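Local coordinates for protein DNA-(apurinic or apyrimidinic site) endonuclease 2 (Xenopus laevis, PDB 6WCD) that acts as a weak apurinic/apyrimidinic endonuclease and 3'-5' exonuclease in DNA base excision repair, the chain here being its catalytic domain, at residues 52-57 / 320-325; 97-102 / 165-170; 122-127 / 136-141; 241-246 / 289-294. One frame throughout, in Å; residues are numbered along the deposited sequence. Where two conformers were deposited one is given.

Interaction 1 of 4, residues 52-57 / 320-325; sequences YNSYFS and LCTKYL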
loop_
_atom_site.group_PDB
_atom_site.type_symbol
_atom_site.label_atom_id
_atom_site.label_comp_id
_atom_site.label_asym_id
_atom_site.label_seq_id
_atom_site.Cartn_x
_atom_site.Cartn_y
_atom_site.Cartn_z
ATOM N N TYR A 52 6.128 15.230 -8.654
ATOM C CA TYR A 52 6.181 13.841 -8.277
ATOM C C TYR A 52 6.498 12.985 -9.485
ATOM O O TYR A 52 6.196 13.358 -10.631
ATOM C CB TYR A 52 4.853 13.321 -7.724
ATOM C CG TYR A 52 4.384 14.074 -6.491
ATOM C CD1 TYR A 52 3.684 15.260 -6.640
ATOM C CD2 TYR A 52 4.697 13.647 -5.210
ATOM C CE1 TYR A 52 3.258 16.004 -5.521
ATOM C CE2 TYR A 52 4.282 14.406 -4.067
ATOM C CZ TYR A 52 3.579 15.563 -4.266
ATOM O OH TYR A 52 3.226 16.292 -3.123
ATOM N N ASN A 53 7.117 11.832 -9.229
ATOM C CA ASN A 53 7.222 10.764 -10.209
ATOM C C ASN A 53 6.415 9.603 -9.668
ATOM O O ASN A 53 6.515 9.272 -8.475
ATOM C CB ASN A 53 8.669 10.374 -10.546
ATOM C CG ASN A 53 9.569 10.075 -9.360
ATOM O OD1 ASN A 53 9.869 8.896 -9.065
ATOM N ND2 ASN A 53 10.033 11.107 -8.687
ATOM N N SER A 54 5.562 9.021 -10.505
ATOM C CA SER A 54 4.585 8.066 -10.001
ATOM C C SER A 54 4.615 6.744 -10.729
ATOM O O SER A 54 5.030 6.648 -11.875
ATOM C CB SER A 54 3.180 8.639 -10.066
ATOM O OG SER A 54 2.746 8.816 -11.438
ATOM N N TYR A 55 4.099 5.738 -10.022
ATOM C CA TYR A 55 4.157 4.314 -10.383
ATOM C C TYR A 55 2.804 3.708 -10.078
ATOM O O TYR A 55 2.411 3.617 -8.923
ATOM C CB TYR A 55 5.288 3.603 -9.613
ATOM C CG TYR A 55 6.587 4.365 -9.783
ATOM C CD1 TYR A 55 7.432 4.095 -10.866
ATOM C CD2 TYR A 55 6.886 5.464 -8.961
ATOM C CE1 TYR A 55 8.548 4.878 -11.136
ATOM C CE2 TYR A 55 7.980 6.257 -9.222
ATOM C CZ TYR A 55 8.811 5.954 -10.312
ATOM O OH TYR A 55 9.898 6.730 -10.625
ATOM N N PHE A 56 2.109 3.290 -11.117
ATOM C CA PHE A 56 0.737 2.780 -11.007
ATOM C C PHE A 56 0.723 1.302 -11.323
ATOM O O PHE A 56 1.469 0.832 -12.206
ATOM C CB PHE A 56 -0.223 3.470 -11.989
ATOM C CG PHE A 56 -0.771 4.783 -11.521
ATOM C CD1 PHE A 56 0.012 5.857 -11.275
ATOM C CD2 PHE A 56 -2.133 4.918 -11.371
ATOM C CE1 PHE A 56 -0.526 7.075 -10.834
ATOM C CE2 PHE A 56 -2.681 6.094 -10.949
ATOM C CZ PHE A 56 -1.876 7.208 -10.718
ATOM N N SER A 57 -0.196 0.598 -10.707
ATOM C CA SER A 57 -0.651 -0.685 -11.218
ATOM C C SER A 57 -2.099 -0.506 -11.606
ATOM O O SER A 57 -2.916 -0.088 -10.804
ATOM C CB SER A 57 -0.490 -1.790 -10.183
ATOM O OG SER A 57 -0.893 -3.057 -10.774
ATOM N N LEU A 320 8.780 1.776 -15.151
ATOM C CA LEU A 320 7.374 1.710 -14.784
ATOM C C LEU A 320 6.781 3.097 -14.618
ATOM O O LEU A 320 5.567 3.230 -14.573
ATOM C CB LEU A 320 7.176 0.930 -13.487
ATOM C CG LEU A 320 5.767 0.680 -13.001
ATOM C CD1 LEU A 320 4.932 -0.084 -14.021
ATOM C CD2 LEU A 320 5.796 -0.122 -11.700
ATOM N N CYS A 321 7.595 4.109 -14.511
ATOM C CA CYS A 321 7.061 5.441 -14.243
ATOM C C CYS A 321 6.036 5.843 -15.317
ATOM O O CYS A 321 6.228 5.623 -16.530
ATOM C CB CYS A 321 8.182 6.475 -14.206
ATOM S SG CYS A 321 7.686 8.127 -13.733
ATOM N N THR A 322 4.939 6.456 -14.857
ATOM C CA THR A 322 3.862 6.912 -15.723
ATOM C C THR A 322 4.326 7.888 -16.789
ATOM O O THR A 322 3.696 8.001 -17.854
ATOM C CB THR A 322 2.765 7.567 -14.894
ATOM O OG1 THR A 322 3.334 8.591 -14.105
ATOM C CG2 THR A 322 2.065 6.584 -13.989
ATOM N N LYS A 323 5.426 8.611 -16.547
ATOM C CA LYS A 323 5.850 9.596 -17.541
ATOM C C LYS A 323 6.284 8.937 -18.841
ATOM O O LYS A 323 6.333 9.608 -19.868
ATOM C CB LYS A 323 6.971 10.453 -16.976
ATOM C CG LYS A 323 8.300 9.793 -16.835
ATOM C CD LYS A 323 9.269 10.816 -16.194
ATOM C CE LYS A 323 10.671 10.344 -16.208
ATOM N NZ LYS A 323 11.550 11.374 -15.585
ATOM N N TYR A 324 6.535 7.641 -18.833
ATOM C CA TYR A 324 6.957 6.928 -20.009
ATOM C C TYR A 324 5.806 6.289 -20.759
ATOM O O TYR A 324 6.030 5.732 -21.841
ATOM C CB TYR A 324 7.970 5.853 -19.640
ATOM C CG TYR A 324 9.230 6.367 -18.977
ATOM C CD1 TYR A 324 10.041 7.310 -19.555
ATOM C CD2 TYR A 324 9.588 5.848 -17.735
ATOM C CE1 TYR A 324 11.215 7.720 -18.934
ATOM C CE2 TYR A 324 10.734 6.262 -17.119
ATOM C CZ TYR A 324 11.511 7.185 -17.704
ATOM O OH TYR A 324 12.645 7.576 -17.015
ATOM N N LEU A 325 4.594 6.382 -20.257
ATOM C CA LEU A 325 3.475 5.789 -20.957
ATOM C C LEU A 325 3.287 6.464 -22.309
ATOM O O LEU A 325 3.226 7.704 -22.380
ATOM C CB LEU A 325 2.204 5.899 -20.097
ATOM C CG LEU A 325 2.183 5.011 -18.877
ATOM C CD1 LEU A 325 1.023 5.410 -17.959
ATOM C CD2 LEU A 325 2.078 3.537 -19.245
HETATM O O HOH W 1 5.141 10.523 -13.105
HETATM O O HOH W 2 2.946 3.197 -13.917
#

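Interaction 2 of 4, residues 97-102 / 165-170; sequences GCYGNT and QTRAEA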
loop_
_atom_site.group_PDB
_atom_site.type_symbol
_atom_site.label_atom_id
_atom_site.label_comp_id
_atom_site.label_asym_id
_atom_site.label_seq_id
_atom_site.Cartn_x
_atom_site.Cartn_y
_atom_site.Cartn_z
ATOM N N GLY A 97 12.268 -7.963 -8.314
ATOM C CA GLY A 97 12.688 -9.346 -8.128
ATOM C C GLY A 97 12.441 -9.885 -6.717
ATOM O O GLY A 97 11.619 -9.391 -5.954
ATOM N N CYS A 98 13.204 -10.927 -6.378
ATOM C CA CYS A 98 13.084 -11.634 -5.095
ATOM C C CYS A 98 11.650 -12.138 -4.883
ATOM O O CYS A 98 10.930 -11.686 -4.009
ATOM C CB CYS A 98 13.450 -10.736 -3.903
ATOM S SG CYS A 98 15.110 -10.068 -3.984
ATOM N N TYR A 99 11.266 -13.106 -5.716
ATOM C CA TYR A 99 9.863 -13.543 -5.753
ATOM C C TYR A 99 9.467 -14.531 -4.652
ATOM O O TYR A 99 8.283 -14.574 -4.269
ATOM C CB TYR A 99 9.596 -14.125 -7.129
ATOM C CG TYR A 99 9.706 -13.061 -8.192
ATOM C CD1 TYR A 99 8.812 -12.017 -8.235
ATOM C CD2 TYR A 99 10.724 -13.069 -9.097
ATOM C CE1 TYR A 99 8.933 -11.018 -9.194
ATOM C CE2 TYR A 99 10.846 -12.073 -10.063
ATOM C CZ TYR A 99 9.945 -11.059 -10.104
ATOM O OH TYR A 99 10.078 -10.059 -11.059
ATOM N N GLY A 100 10.386 -15.309 -4.136
ATOM C CA GLY A 100 10.067 -16.368 -3.209
ATOM C C GLY A 100 9.502 -17.592 -3.933
ATOM O O GLY A 100 9.327 -17.628 -5.153
ATOM N N ASN A 101 9.227 -18.614 -3.138
ATOM C CA ASN A 101 8.826 -19.911 -3.649
ATOM C C ASN A 101 7.318 -19.903 -3.851
ATOM O O ASN A 101 6.555 -19.848 -2.886
ATOM C CB ASN A 101 9.261 -21.009 -2.682
ATOM C CG ASN A 101 8.895 -22.387 -3.177
ATOM O OD1 ASN A 101 7.981 -22.535 -3.955
ATOM N ND2 ASN A 101 9.635 -23.400 -2.743
ATOM N N THR A 102 6.878 -19.956 -5.107
ATOM C CA THR A 102 5.440 -19.955 -5.379
ATOM C C THR A 102 4.985 -21.293 -5.948
ATOM O O THR A 102 4.009 -21.355 -6.694
ATOM C CB THR A 102 5.025 -18.787 -6.287
ATOM O OG1 THR A 102 5.775 -18.838 -7.505
ATOM C CG2 THR A 102 5.282 -17.463 -5.608
ATOM N N GLN A 165 2.621 -12.341 1.623
ATOM C CA GLN A 165 3.602 -12.796 2.608
ATOM C C GLN A 165 4.818 -13.391 1.938
ATOM O O GLN A 165 5.978 -13.100 2.327
ATOM C CB GLN A 165 2.953 -13.779 3.580
ATOM C CG GLN A 165 3.903 -14.324 4.579
ATOM C CD GLN A 165 3.225 -15.041 5.692
ATOM O OE1 GLN A 165 2.053 -15.387 5.609
ATOM N NE2 GLN A 165 3.992 -15.328 6.753
ATOM N N THR A 166 4.595 -14.255 0.961
ATOM C CA THR A 166 5.707 -14.902 0.269
ATOM C C THR A 166 6.643 -13.859 -0.317
ATOM O O THR A 166 7.868 -13.946 -0.183
ATOM C CB THR A 166 5.162 -15.819 -0.821
ATOM O OG1 THR A 166 4.407 -16.886 -0.230
ATOM C CG2 THR A 166 6.311 -16.479 -1.595
ATOM N N ARG A 167 6.090 -12.878 -1.011
ATOM C CA ARG A 167 6.940 -11.904 -1.681
ATOM C C ARG A 167 7.666 -11.016 -0.673
ATOM O O ARG A 167 8.854 -10.736 -0.824
ATOM C CB ARG A 167 6.107 -11.056 -2.641
ATOM C CG ARG A 167 6.948 -10.034 -3.411
ATOM C CD ARG A 167 7.915 -10.737 -4.355
ATOM N NE ARG A 167 8.757 -9.831 -5.135
ATOM C CZ ARG A 167 8.338 -9.163 -6.198
ATOM N NH1 ARG A 167 7.092 -9.237 -6.586
ATOM N NH2 ARG A 167 9.184 -8.377 -6.884
ATOM N N ALA A 168 6.941 -10.506 0.324
ATOM C CA ALA A 168 7.531 -9.566 1.274
ATOM C C ALA A 168 8.647 -10.219 2.058
ATOM O O ALA A 168 9.706 -9.601 2.274
ATOM C CB ALA A 168 6.454 -9.046 2.200
ATOM N N GLU A 169 8.456 -11.472 2.478
ATOM C CA GLU A 169 9.507 -12.177 3.215
ATOM C C GLU A 169 10.690 -12.503 2.316
ATOM O O GLU A 169 11.851 -12.481 2.784
ATOM C CB GLU A 169 8.921 -13.418 3.891
ATOM C CG GLU A 169 7.954 -12.998 4.986
ATOM C CD GLU A 169 7.386 -14.152 5.783
ATOM O OE1 GLU A 169 7.722 -15.341 5.518
ATOM O OE2 GLU A 169 6.592 -13.856 6.685
ATOM N N ALA A 170 10.460 -12.748 1.029
ATOM C CA ALA A 170 11.590 -13.047 0.156
ATOM C C ALA A 170 12.427 -11.801 -0.087
ATOM O O ALA A 170 13.668 -11.871 -0.077
ATOM C CB ALA A 170 11.114 -13.604 -1.182
#

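Interaction 3 of 4, residues 122-127 / 136-141; sequences TQHRIL and LTVINV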
loop_
_atom_site.group_PDB
_atom_site.type_symbol
_atom_site.label_atom_id
_atom_site.label_comp_id
_atom_site.label_asym_id
_atom_site.label_seq_id
_atom_site.Cartn_x
_atom_site.Cartn_y
_atom_site.Cartn_z
ATOM N N THR A 122 8.039 -0.241 -4.954
ATOM C CA THR A 122 9.096 0.714 -5.291
ATOM C C THR A 122 10.259 0.463 -4.337
ATOM O O THR A 122 10.045 0.113 -3.175
ATOM C CB THR A 122 8.609 2.173 -5.232
ATOM O OG1 THR A 122 8.030 2.492 -3.977
ATOM C CG2 THR A 122 7.578 2.526 -6.321
ATOM N N GLN A 123 11.479 0.579 -4.850
ATOM C CA GLN A 123 12.655 0.303 -4.044
ATOM C C GLN A 123 13.519 1.546 -4.006
ATOM O O GLN A 123 13.839 2.115 -5.045
ATOM C CB GLN A 123 13.395 -0.899 -4.624
ATOM C CG GLN A 123 14.494 -1.431 -3.800
ATOM C CD GLN A 123 14.937 -2.777 -4.344
ATOM O OE1 GLN A 123 15.753 -2.834 -5.265
ATOM N NE2 GLN A 123 14.375 -3.855 -3.811
ATOM N N HIS A 124 13.908 1.935 -2.786
ATOM C CA HIS A 124 14.522 3.216 -2.481
ATOM C C HIS A 124 15.810 2.957 -1.716
ATOM O O HIS A 124 15.813 2.213 -0.734
ATOM C CB HIS A 124 13.572 4.052 -1.608
ATOM C CG HIS A 124 12.190 4.189 -2.177
ATOM N ND1 HIS A 124 11.799 5.256 -2.947
ATOM C CD2 HIS A 124 11.129 3.345 -2.137
ATOM C CE1 HIS A 124 10.552 5.059 -3.358
ATOM N NE2 HIS A 124 10.120 3.922 -2.876
ATOM N N ARG A 125 16.879 3.641 -2.059
ATOM C CA ARG A 125 18.050 3.565 -1.190
ATOM C C ARG A 125 17.882 4.576 -0.058
ATOM O O ARG A 125 17.362 5.682 -0.261
ATOM C CB ARG A 125 19.306 3.860 -1.976
ATOM C CG ARG A 125 19.639 2.779 -3.001
ATOM C CD ARG A 125 20.060 1.427 -2.340
ATOM N NE ARG A 125 21.518 1.326 -2.189
ATOM C CZ ARG A 125 22.168 0.340 -1.567
ATOM N NH1 ARG A 125 23.492 0.356 -1.516
ATOM N NH2 ARG A 125 21.523 -0.657 -0.987
ATOM N N ILE A 126 18.325 4.188 1.134
ATOM C CA ILE A 126 18.179 5.035 2.317
ATOM C C ILE A 126 19.497 4.961 3.077
ATOM O O ILE A 126 20.270 4.005 2.965
ATOM C CB ILE A 126 17.002 4.640 3.245
ATOM C CG1 ILE A 126 17.153 3.189 3.752
ATOM C CG2 ILE A 126 15.669 4.911 2.574
ATOM C CD1 ILE A 126 16.245 2.844 4.922
ATOM N N LEU A 127 19.776 6.009 3.877
ATOM C CA LEU A 127 20.877 6.004 4.821
ATOM C C LEU A 127 20.323 5.749 6.213
ATOM O O LEU A 127 19.420 6.455 6.655
ATOM C CB LEU A 127 21.636 7.323 4.767
ATOM C CG LEU A 127 22.303 7.605 3.415
ATOM C CD1 LEU A 127 22.776 9.057 3.384
ATOM C CD2 LEU A 127 23.461 6.664 3.205
ATOM N N LEU A 136 15.291 0.056 0.897
ATOM C CA LEU A 136 13.942 0.006 1.466
ATOM C C LEU A 136 12.975 -0.284 0.337
ATOM O O LEU A 136 12.885 0.487 -0.631
ATOM C CB LEU A 136 13.596 1.328 2.098
ATOM C CG LEU A 136 12.177 1.493 2.550
ATOM C CD1 LEU A 136 11.860 0.556 3.701
ATOM C CD2 LEU A 136 11.909 2.937 3.013
ATOM N N THR A 137 12.249 -1.393 0.448
ATOM C CA THR A 137 11.227 -1.713 -0.527
ATOM C C THR A 137 9.865 -1.414 0.060
ATOM O O THR A 137 9.542 -1.888 1.153
ATOM C CB THR A 137 11.323 -3.175 -0.952
ATOM O OG1 THR A 137 12.609 -3.431 -1.505
ATOM C CG2 THR A 137 10.324 -3.475 -2.065
ATOM N N VAL A 138 9.061 -0.617 -0.651
ATOM C CA VAL A 138 7.716 -0.227 -0.280
ATOM C C VAL A 138 6.726 -1.015 -1.123
ATOM O O VAL A 138 6.747 -0.936 -2.365
ATOM C CB VAL A 138 7.544 1.290 -0.482
ATOM C CG1 VAL A 138 6.145 1.697 -0.220
ATOM C CG2 VAL A 138 8.510 2.059 0.379
ATOM N N ILE A 139 5.878 -1.807 -0.466
ATOM C CA ILE A 139 4.891 -2.630 -1.115
ATOM C C ILE A 139 3.537 -2.034 -0.809
ATOM O O ILE A 139 3.086 -2.115 0.328
ATOM C CB ILE A 139 4.963 -4.061 -0.600
ATOM C CG1 ILE A 139 6.395 -4.588 -0.696
ATOM C CG2 ILE A 139 4.003 -4.957 -1.374
ATOM C CD1 ILE A 139 6.571 -6.057 -0.228
ATOM N N ASN A 140 2.902 -1.464 -1.818
ATOM C CA ASN A 140 1.649 -0.707 -1.706
ATOM C C ASN A 140 0.531 -1.633 -2.188
ATOM O O ASN A 140 0.511 -2.007 -3.370
ATOM C CB ASN A 140 1.768 0.548 -2.568
ATOM C CG ASN A 140 0.492 1.326 -2.705
ATOM O OD1 ASN A 140 -0.486 1.012 -2.038
ATOM N ND2 ASN A 140 0.491 2.329 -3.573
ATOM N N VAL A 141 -0.387 -2.033 -1.293
ATOM C CA VAL A 141 -1.391 -3.073 -1.604
ATOM C C VAL A 141 -2.806 -2.629 -1.333
ATOM O O VAL A 141 -3.094 -1.891 -0.373
ATOM C CB VAL A 141 -1.128 -4.392 -0.862
ATOM C CG1 VAL A 141 0.180 -4.976 -1.258
ATOM C CG2 VAL A 141 -1.126 -4.215 0.668
HETATM O O HOH W 3 5.286 1.409 -3.798
#

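Interaction 4 of 4, residues 241-246 / 289-294; sequences DSFRYF and SVIMPE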
loop_
_atom_site.group_PDB
_atom_site.type_symbol
_atom_site.label_atom_id
_atom_site.label_comp_id
_atom_site.label_asym_id
_atom_site.label_seq_id
_atom_site.Cartn_x
_atom_site.Cartn_y
_atom_site.Cartn_z
ATOM N N ASP A 241 3.192 -3.920 13.120
ATOM C CA ASP A 241 2.157 -2.900 12.908
ATOM C C ASP A 241 2.637 -1.595 13.534
ATOM O O ASP A 241 2.631 -1.442 14.763
ATOM C CB ASP A 241 0.881 -3.410 13.557
ATOM C CG ASP A 241 -0.321 -2.496 13.396
ATOM O OD1 ASP A 241 -0.202 -1.327 12.987
ATOM O OD2 ASP A 241 -1.433 -2.964 13.743
ATOM N N SER A 242 3.117 -0.674 12.716
ATOM C CA SER A 242 3.845 0.458 13.291
ATOM C C SER A 242 2.939 1.329 14.133
ATOM O O SER A 242 3.381 1.914 15.115
ATOM C CB SER A 242 4.521 1.273 12.177
ATOM O OG SER A 242 3.611 1.937 11.279
ATOM N N PHE A 243 1.685 1.516 13.722
ATOM C CA PHE A 243 0.795 2.312 14.542
ATOM C C PHE A 243 0.758 1.786 15.968
ATOM O O PHE A 243 0.810 2.558 16.923
ATOM C CB PHE A 243 -0.620 2.339 13.976
ATOM C CG PHE A 243 -1.610 3.127 14.813
ATOM C CD1 PHE A 243 -1.525 4.500 14.939
ATOM C CD2 PHE A 243 -2.632 2.493 15.476
ATOM C CE1 PHE A 243 -2.376 5.200 15.771
ATOM C CE2 PHE A 243 -3.494 3.162 16.267
ATOM C CZ PHE A 243 -3.389 4.519 16.426
ATOM N N ARG A 244 0.664 0.455 16.141
ATOM C CA ARG A 244 0.553 -0.086 17.484
ATOM C C ARG A 244 1.883 -0.169 18.206
ATOM O O ARG A 244 1.911 -0.256 19.436
ATOM C CB ARG A 244 -0.101 -1.478 17.417
ATOM C CG ARG A 244 -1.549 -1.401 17.090
ATOM C CD ARG A 244 -2.377 -0.652 18.128
ATOM N NE ARG A 244 -3.779 -0.608 17.709
ATOM C CZ ARG A 244 -4.689 0.217 18.219
ATOM N NH1 ARG A 244 -4.359 1.143 19.096
ATOM N NH2 ARG A 244 -5.927 0.161 17.765
ATOM N N TYR A 245 3.000 -0.116 17.489
ATOM C CA TYR A 245 4.283 0.000 18.146
ATOM C C TYR A 245 4.327 1.292 18.954
ATOM O O TYR A 245 4.872 1.332 20.049
ATOM C CB TYR A 245 5.390 -0.029 17.081
ATOM C CG TYR A 245 6.801 -0.054 17.636
ATOM C CD1 TYR A 245 7.539 1.113 17.759
ATOM C CD2 TYR A 245 7.406 -1.248 17.989
ATOM C CE1 TYR A 245 8.837 1.099 18.254
ATOM C CE2 TYR A 245 8.691 -1.260 18.469
ATOM C CZ TYR A 245 9.392 -0.102 18.617
ATOM O OH TYR A 245 10.678 -0.126 19.109
ATOM N N PHE A 246 3.731 2.366 18.404
ATOM C CA PHE A 246 3.796 3.661 19.081
ATOM C C PHE A 246 2.548 3.985 19.887
ATOM O O PHE A 246 2.630 4.793 20.808
ATOM C CB PHE A 246 4.067 4.752 18.033
ATOM C CG PHE A 246 5.438 4.664 17.414
ATOM C CD1 PHE A 246 6.545 5.081 18.121
ATOM C CD2 PHE A 246 5.606 4.134 16.165
ATOM C CE1 PHE A 246 7.804 5.001 17.562
ATOM C CE2 PHE A 246 6.851 4.049 15.631
ATOM C CZ PHE A 246 7.934 4.472 16.323
ATOM N N SER A 289 3.971 6.711 13.979
ATOM C CA SER A 289 3.023 6.220 12.990
ATOM C C SER A 289 1.661 6.603 13.514
ATOM O O SER A 289 1.365 6.291 14.671
ATOM C CB SER A 289 3.161 4.716 12.835
ATOM O OG SER A 289 2.279 4.222 11.870
ATOM N N VAL A 290 0.863 7.297 12.708
ATOM C CA VAL A 290 -0.349 7.947 13.148
ATOM C C VAL A 290 -1.473 7.717 12.135
ATOM O O VAL A 290 -1.264 7.269 10.990
ATOM C CB VAL A 290 -0.161 9.466 13.354
ATOM C CG1 VAL A 290 1.018 9.756 14.326
ATOM C CG2 VAL A 290 0.073 10.148 12.057
ATOM N N ILE A 291 -2.668 8.084 12.566
ATOM C CA ILE A 291 -3.879 8.174 11.748
ATOM C C ILE A 291 -4.087 9.655 11.455
ATOM O O ILE A 291 -3.812 10.511 12.295
ATOM C CB ILE A 291 -5.120 7.603 12.474
ATOM C CG1 ILE A 291 -4.789 6.349 13.275
ATOM C CG2 ILE A 291 -6.255 7.347 11.474
ATOM C CD1 ILE A 291 -4.347 5.199 12.418
ATOM N N MET A 292 -4.619 9.983 10.279
ATOM C CA MET A 292 -4.934 11.365 9.879
ATOM C C MET A 292 -6.444 11.552 9.670
ATOM O O MET A 292 -6.920 11.732 8.546
ATOM C CB MET A 292 -4.175 11.698 8.586
ATOM C CG MET A 292 -2.657 11.513 8.600
ATOM S SD MET A 292 -1.885 11.962 7.015
ATOM C CE MET A 292 -1.909 13.751 7.192
ATOM N N PRO A 293 -7.241 11.510 10.745
ATOM C CA PRO A 293 -8.696 11.523 10.568
ATOM C C PRO A 293 -9.225 12.864 10.078
ATOM O O PRO A 293 -10.415 12.925 9.689
ATOM C CB PRO A 293 -9.214 11.201 11.978
ATOM C CG PRO A 293 -8.193 11.587 12.855
ATOM C CD PRO A 293 -6.861 11.356 12.144
ATOM N N GLU A 294 -8.392 13.903 10.092
ATOM C CA GLU A 294 -8.798 15.210 9.612
ATOM C C GLU A 294 -8.882 15.314 8.110
ATOM O O GLU A 294 -9.471 16.287 7.600
ATOM C CB GLU A 294 -7.825 16.297 10.128
ATOM C CG GLU A 294 -6.405 16.315 9.504
ATOM C CD GLU A 294 -5.435 15.238 10.007
ATOM O OE1 GLU A 294 -5.804 14.419 10.864
ATOM O OE2 GLU A 294 -4.260 15.252 9.535
#

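Interaction 1 of 4, residues 52-57 / 320-325
S54 and T322 meet through hydroxyls that each sit between their own backbone N and carbonyl carbon (chi1 67° and 55°), which brings S54 OG and T322 OG1 to a hydrogen bond of 2.7 Å. S54 OG is hydrogen-bonded to A47 O, its main partner, and T322 OG1 reaches the same carbonyl only weakly. The backbone adds a firmer bond: T322 N donates to S54 O at 3.0 Å and 168°, and C321 CA makes a CH···O contact with the same oxygen. The methyl T322 CG2 rests 3.5 Å from F56 CD1. On the other side of the strand, the Y55 ring lies along the loop, with CE1 3.5 Å from C321 CB; C321 SG stands 4.7 Å from the ring centroid, an oblique sulfur-aromatic contact. Y55 OH is tied to N53 OD1, which steadies the far end of the ring. One water joins S54 N to T322 OG1; another accepts from F56 N and donates to L320 O. Strand 53-57 pairs with strand 68-72 at one border of a six-stranded sheet; the loop packs against it, while Y55 and L320 also touch strands 80-83 and 119-127 of the second sheet of the DNase I-like fold.

Interaction 2 of 4, residues 97-102 / 165-170
The irregular chain of 97-102 passes across one side of helix 152-173, with its nearest CA pair at G100 and A170, 5.0 Å apart, and the positive phi angles of G97, C98 and G100 help to curl it there. R167 carries the polar part. Its CG is anti to the backbone N (chi1 -178°) and the chain then bends at chi2, which swings the guanidinium round to G97. R167 NH2 donates to G97 O at 2.8 Å with a bent N-H···O angle of 140°, and R167 NE adds a weak bond to the same oxygen at 3.0 Å. Over one face of the guanidinium lies Y99 CD1, 3.5 Å from R167 CZ, with the two planes 50° apart, so this is no parallel stack. Y99 OH goes on to E82, whose other carboxylate oxygen accepts from G97 N and forms a long, weak ion pair with R167. Further along, two helix methyls pack on the loop backbone: A170 CB lies 3.5 Å from G100 N, and T166 CG2 sits 3.6 Å from N101 O. G100, with no side chain, lets the loop lie close against these two helix residues. The chemistry is thus that of a cationic group gripping a loop carbonyl in its edge while ring carbons of Y99 sit over its face, the ring inclined to it, with E82 nearby probably offsetting part of the charge.

Interaction 3 of 4, residues 122-127 / 136-141
Strands 119-127 and 133-142 form a beta hairpin within the larger of the two sheets of the DNase I-like fold, and T122, Q123 and H124 pair antiparallel with V138, T137 and L136. T122 and V138 form a hydrogen-bonded pair, with T122 N to V138 O at 3.0 Å and V138 N to T122 O at 2.8 Å, the latter almost in line with the carbonyl. H124 and L136 repeat the pattern through two bonds of 2.8 Å between H124 N and L136 O and between L136 N and H124 O. Q123 and T137 between them are a non-hydrogen-bonded pair, joined instead by side chains: with CG anti to the backbone N (chi1 -171°) and the chain extended, Q123 NE2 points straight at T137 OG1, 2.9 Å away at 173° and within the plane of the amide. The opposite face carries T122, H124, L136 and V138. There T122 OG1 and H124 NE2 share a 2.8 Å bond whose donor is undecided, H124 ND1 is bonded to T76 O, and V138 CG2 lies 3.9 Å from H124 CD2. A water donates to V138 O and also pairs with T122 OG1. Around the hairpin, helix 152-173 packs on the T137 and I139 face, strand 177-181 runs parallel beside strand 133-142, and I29 and C31 of strand 29-33, from the other sheet, meet H124 and V138.

Interaction 4 of 4, residues 241-246 / 289-294
Helix 242-246, with D241 at its N-cap position, crosses strand 289-291 nearly at a right angle (103° between their directions), its axis 7.0 Å away, and F243 and S289 are the closest residues by CA, 4.8 Å apart. S289 points its side chain at the first turn. With OG anti to the backbone N (chi1 -179°), S289 OG reaches S242 OG in a hydrogen bond of 2.7 Å; S242 OG is also hydrogen-bonded to I275 O of strand 269-278. Beyond the serines the contact turns apolar. The F243 ring presents one face to I291, whose CD1 stands 3.9 Å from the ring centroid and 15° off its normal, a CH-pi contact in the conformer described, one of two modelled for I291. The edge of the same ring borders S289 O, which is 3.4 Å from F243 CD1. At the end of the helix, F246 swings its ring toward S289, F246 CD2 coming 3.8 Å from S289 N. Strand 303-307 pairs with strand 286-291, an edge strand of its sheet, and R271 of strand 269-278 forms a salt bridge with D241. I291 is about 7 Å from D273, a residue probably important for catalysis, measured between side chains. The chemistry implied is a buried hydroxyl pair anchored to the neighbouring sheet through I275 O, flanked by aromatic packing that joins the helix to the edge strand without any backbone-to-backbone hydrogen bond between the segments.

Overall arrangement
From the N terminus, strand 53-57 comes first and is met much later in the chain by the loop 320-325, so interaction 1 closes a loop that encloses all the others. Inside it, interaction 2 closes a second loop by tying 97-102 to helix 152-173, and interaction 3, joining two hairpin strands of the second sheet, nests within that. Interaction 4 follows in series and joins helix 242-246 to edge strand 286-291. Interactions 1 and 3 touch where Y55 packs on T122, and 2 and 3 where A168 packs on I139, while interaction 4 stands apart. Interactions 1 and 4 lie at the two edge strands of the six-stranded sheet, on opposite sides of the chain's centre.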